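PDB 3K0Z: putative polyketide cyclase from Bacillus cereus, which is of uncharacterised function but, as a SnoaL-like member of the NTF2 superfamily, may bind or cyclise a small polyketide-like molecule in its pocket. Local coordinates for residues M22-D25 and P26-Q30; F63-H66 and T67-G71. One frame throughout, in Å; residues are numbered along the deposited sequence.

Contact 1: M22-D25 and P26-Q30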
loop_
_atom_site.group_PDB
_atom_site.type_symbol
_atom_site.label_atom_id
_atom_site.label_comp_id
_atom_site.label_asym_id
_atom_site.label_seq_id
_atom_site.Cartn_x
_atom_site.Cartn_y
_atom_site.Cartn_z
HETATM N N MSE A 22 -11.911 6.568 -6.996
HETATM C CA MSE A 22 -11.692 7.264 -5.736
HETATM C C MSE A 22 -12.783 6.985 -4.751
HETATM O O MSE A 22 -13.940 6.880 -5.145
HETATM C CB MSE A 22 -11.758 8.792 -5.924
HETATM C CG MSE A 22 -10.567 9.432 -6.412
HETATM SE SE MSE A 22 -10.697 11.400 -6.365
HETATM C CE MSE A 22 -11.983 11.713 -7.498
ATOM N N THR A 23 -12.412 6.940 -3.475
ATOM C CA THR A 23 -13.334 6.919 -2.385
ATOM C C THR A 23 -12.970 8.071 -1.434
ATOM O O THR A 23 -11.848 8.149 -0.905
ATOM C CB THR A 23 -13.282 5.557 -1.656
ATOM O OG1 THR A 23 -13.625 4.524 -2.581
ATOM C CG2 THR A 23 -14.220 5.540 -0.485
ATOM N N ILE A 24 -13.919 8.974 -1.231
ATOM C CA ILE A 24 -13.715 10.096 -0.330
ATOM C C ILE A 24 -14.692 10.101 0.851
ATOM O O ILE A 24 -15.910 10.057 0.682
ATOM C CB ILE A 24 -13.836 11.434 -1.047
ATOM C CG1 ILE A 24 -12.975 11.449 -2.333
ATOM C CG2 ILE A 24 -13.437 12.524 -0.056
ATOM C CD1 ILE A 24 -13.169 12.688 -3.259
ATOM N N ASP A 25 -14.111 10.177 2.041
ATOM C CA ASP A 25 -14.828 10.319 3.328
ATOM C C ASP A 25 -15.851 11.460 3.180
ATOM O O ASP A 25 -15.466 12.587 2.917
ATOM C CB ASP A 25 -13.739 10.676 4.356
ATOM C CG ASP A 25 -14.240 11.040 5.749
ATOM O OD1 ASP A 25 -15.454 11.174 6.017
ATOM O OD2 ASP A 25 -13.328 11.243 6.587
ATOM N N PRO A 26 -17.151 11.153 3.307
ATOM C CA PRO A 26 -18.232 12.137 3.169
ATOM C C PRO A 26 -18.230 13.279 4.168
ATOM O O PRO A 26 -18.849 14.304 3.925
ATOM C CB PRO A 26 -19.501 11.302 3.388
ATOM C CG PRO A 26 -19.118 9.928 3.167
ATOM C CD PRO A 26 -17.679 9.794 3.481
ATOM N N SER A 27 -17.516 13.103 5.266
ATOM C CA SER A 27 -17.470 14.071 6.323
ATOM C C SER A 27 -16.503 15.189 5.998
ATOM O O SER A 27 -16.604 16.243 6.586
ATOM C CB SER A 27 -17.089 13.383 7.636
ATOM O OG SER A 27 -15.703 13.095 7.668
ATOM N N LEU A 28 -15.588 14.988 5.048
ATOM C CA LEU A 28 -14.660 16.057 4.654
ATOM C C LEU A 28 -15.445 17.118 3.871
ATOM O O LEU A 28 -16.291 16.776 3.062
ATOM C CB LEU A 28 -13.516 15.487 3.806
ATOM C CG LEU A 28 -12.591 14.466 4.486
ATOM C CD1 LEU A 28 -11.589 13.861 3.513
ATOM C CD2 LEU A 28 -11.873 15.107 5.631
ATOM N N SER A 29 -15.164 18.393 4.123
ATOM C CA SER A 29 -15.737 19.467 3.332
ATOM C C SER A 29 -15.195 19.372 1.910
ATOM O O SER A 29 -14.132 18.775 1.654
ATOM C CB SER A 29 -15.348 20.835 3.904
ATOM O OG SER A 29 -13.999 21.116 3.524
ATOM N N GLN A 30 -15.913 19.968 0.974
ATOM C CA GLN A 30 -15.411 20.033 -0.390
ATOM C C GLN A 30 -14.003 20.547 -0.469
ATOM O O GLN A 30 -13.209 20.019 -1.227
ATOM C CB GLN A 30 -16.246 20.977 -1.241
ATOM C CG GLN A 30 -17.390 20.355 -1.830
ATOM C CD GLN A 30 -16.984 19.336 -2.853
ATOM O OE1 GLN A 30 -17.268 18.138 -2.697
ATOM N NE2 GLN A 30 -16.286 19.798 -3.901
HETATM O O HOH W 1 -16.373 14.711 1.458
#

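Contact 2: F63-H66 and T67-G71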
loop_
_atom_site.group_PDB
_atom_site.type_symbol
_atom_site.label_atom_id
_atom_site.label_comp_id
_atom_site.label_asym_id
_atom_site.label_seq_id
_atom_site.Cartn_x
_atom_site.Cartn_y
_atom_site.Cartn_z
ATOM N N PHE A 63 9.325 17.425 4.834
ATOM C CA PHE A 63 8.798 16.130 4.373
ATOM C C PHE A 63 9.682 14.946 4.778
ATOM O O PHE A 63 10.899 15.010 4.622
ATOM C CB PHE A 63 8.640 16.158 2.860
ATOM C CG PHE A 63 8.360 14.803 2.250
ATOM C CD1 PHE A 63 7.087 14.268 2.240
ATOM C CD2 PHE A 63 9.387 14.045 1.724
ATOM C CE1 PHE A 63 6.847 12.982 1.673
ATOM C CE2 PHE A 63 9.153 12.755 1.175
ATOM C CZ PHE A 63 7.897 12.246 1.168
ATOM N N PHE A 64 9.070 13.878 5.283
ATOM C CA PHE A 64 9.809 12.750 5.822
ATOM C C PHE A 64 9.222 11.415 5.310
ATOM O O PHE A 64 8.010 11.124 5.453
ATOM C CB PHE A 64 9.772 12.817 7.350
ATOM C CG PHE A 64 10.690 11.851 8.008
ATOM C CD1 PHE A 64 10.296 10.558 8.243
ATOM C CD2 PHE A 64 11.943 12.235 8.392
ATOM C CE1 PHE A 64 11.147 9.659 8.834
ATOM C CE2 PHE A 64 12.795 11.337 8.985
ATOM C CZ PHE A 64 12.390 10.053 9.199
ATOM N N ASP A 65 10.082 10.636 4.672
ATOM C CA ASP A 65 9.726 9.316 4.169
ATOM C C ASP A 65 10.058 8.314 5.274
ATOM O O ASP A 65 11.230 8.130 5.657
ATOM C CB ASP A 65 10.508 9.034 2.864
ATOM C CG ASP A 65 10.165 7.702 2.237
ATOM O OD1 ASP A 65 9.446 6.939 2.895
ATOM O OD2 ASP A 65 10.620 7.426 1.087
ATOM N N HIS A 66 9.025 7.683 5.813
ATOM C CA HIS A 66 9.205 6.639 6.802
ATOM C C HIS A 66 9.694 5.321 6.257
ATOM O O HIS A 66 10.035 4.446 7.042
ATOM C CB HIS A 66 7.884 6.387 7.530
ATOM C CG HIS A 66 7.440 7.553 8.337
ATOM N ND1 HIS A 66 7.994 7.846 9.555
ATOM C CD2 HIS A 66 6.531 8.519 8.090
ATOM C CE1 HIS A 66 7.432 8.939 10.036
ATOM N NE2 HIS A 66 6.540 9.368 9.167
ATOM N N THR A 67 9.721 5.155 4.933
ATOM C CA THR A 67 10.057 3.867 4.330
ATOM C C THR A 67 11.038 4.108 3.164
ATOM O O THR A 67 10.764 3.810 2.015
ATOM C CB THR A 67 8.761 3.218 3.842
ATOM O OG1 THR A 67 8.090 4.131 2.968
ATOM C CG2 THR A 67 7.794 2.862 5.009
ATOM N N LEU A 68 12.205 4.630 3.506
ATOM C CA LEU A 68 13.104 5.214 2.537
ATOM C C LEU A 68 13.826 4.100 1.826
ATOM O O LEU A 68 14.456 3.304 2.495
ATOM C CB LEU A 68 14.036 6.133 3.320
ATOM C CG LEU A 68 14.849 7.239 2.716
ATOM C CD1 LEU A 68 13.958 8.295 1.966
ATOM C CD2 LEU A 68 15.680 7.833 3.869
ATOM N N PRO A 69 13.678 3.972 0.479
ATOM C CA PRO A 69 14.454 2.951 -0.243
ATOM C C PRO A 69 15.962 3.046 0.016
ATOM O O PRO A 69 16.474 4.143 0.304
ATOM C CB PRO A 69 14.129 3.249 -1.703
ATOM C CG PRO A 69 12.793 3.849 -1.672
ATOM C CD PRO A 69 12.788 4.697 -0.441
ATOM N N LYS A 70 16.667 1.902 0.002
ATOM C CA LYS A 70 18.112 1.947 0.287
ATOM C C LYS A 70 18.721 2.807 -0.810
ATOM O O LYS A 70 18.373 2.643 -1.997
ATOM C CB LYS A 70 18.785 0.561 0.299
ATOM N N GLY A 71 19.567 3.746 -0.396
ATOM C CA GLY A 71 20.241 4.639 -1.327
ATOM C C GLY A 71 19.533 5.970 -1.554
ATOM O O GLY A 71 20.151 6.922 -2.043
HETATM O O HOH W 2 13.094 4.704 6.041
#

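Contact 1: M22-D25 and P26-Q30
Asp25 and Ser27 carry the polar half of this tight turn through one carboxylate oxygen. Asp25 OD1 accepts from Ser27 N at 2.9 Å, an Asx turn, and from Ser27 OG at 2.5 Å, a short bond. Both donors lie on the same face of the carboxylate: the amide is 42° out of its plane, while the hydroxyl comes on the syn side and is also well tilted. With CG anti to the backbone N (chi1 173°), the Asp25 carboxylate extends forward along the chain to meet them, and Ser27 OG, set between its own N and carbonyl carbon (chi1 76°), turns back over the amide that shares its acceptor. The second carboxylate oxygen, OD2, has a weak hydrogen bond from Gly104 N.

Backbone bonds close the loop. Leu28 N donates to Asp25 O at 3.2 Å, completing a type I beta turn whose corner is Pro26 and Ser27, and one water donates to both Asp25 O (2.7 Å) and Leu28 O (2.6 Å). The Asx turn is thus superposed on the beta turn just where edge strand 22-24 of the curved NTF2-like sheet leaves strand 93-103 and the chain swings into helix 30-49; Ser29 N-caps that helix.

Apolar contact is slight. The Leu28 side chain crosses that of Asp25 at about a right angle, its CD1 3.9 Å from Asp25 CB and, in the modelled conformer of Ile24, 4.2 Å from Ile24 CG2; it continues onto Val102 and Met36.

Across the dimer interface, Pro26 meets Ser27 of the second subunit, and Asp25 OD1 comes close to Asp25 OD1 of that subunit. The closeness of the two carboxylates may raise the pKa of one of them, while the two Ser27 donors probably offset part of the charge.

Contact 2: F63-H66 and T67-G71
Asp65, at the end of strand 63-65, turns one face of its carboxylate to the backbone of Thr67. With CG anti to the backbone N (chi1 -178°), the group reaches the amide two residues on. Thr67 N meets Asp65 OD1 at 2.7 Å, 41° out of the carboxylate plane, with an N-H...O angle of 160°: an Asx turn joining the strand to the loop before helix 76-87.

The Thr67 side chain crosses that of Asp65 at about a right angle. OG1 occupies the crowded position between N and the carbonyl carbon; it is hydrogen-bonded to the backbone N of His142 and lies 3.1 Å from Asp65 OD1. The methyl CG2 is left on the side of the His66 carbonyl, and Thr67 also packs on Phe125 of the second subunit.

Leu68 leans on the other carboxylate oxygen: its CD1 lies 3.6 Å from Asp65 OD2 and equally near Asp65 CB. Pro69 CD is 3.8 Å from Asp65 OD2, a van der Waals contact of a C-H group with the oxygen. A water accepts from Leu68 N at 2.7 Å and donates weakly to His66 O.

His66 CB points away from the loop; Phe64 CD1 stands 3.7 Å above one face of the His66 ring, offset toward the rim. The imidazole also stacks with Trp141, and NE2 bonds to Glu139 on the adjoining strand 136-144.

Between them, Asp65 and Thr67 bind the turn to that strand. OD1 serves the turn and also lies near Asp140 OD1, whereas OD2 bonds to His142 NE2, with Arg72 a long, weak ionic partner. The local bond to Thr67 N would limit the carboxylate's rotation, consistent with a fixed orientation toward His142.

Overall arrangement
Contacts 1 and 2 lie at strands 22-24 and 63-65, the outermost of the same mixed sheet within this chain, with their centres 28 Å apart and their nearest atoms about 19 Å apart. In both an Asx turn ends the strand and leads the chain toward a helix, 30-49 in one case and 76-87 in the other. Both reach the second subunit, contact 1 through five residues, largely against its own copy, and contact 2 through Thr67 alone. Contact 2, about 13 Å from the centre of the chain against 20 Å for contact 1, adjoins a buffer molecule (NHE) about 4 Å from the Pro69 side chain, probably from the crystallisation liquor but perhaps marking a pocket.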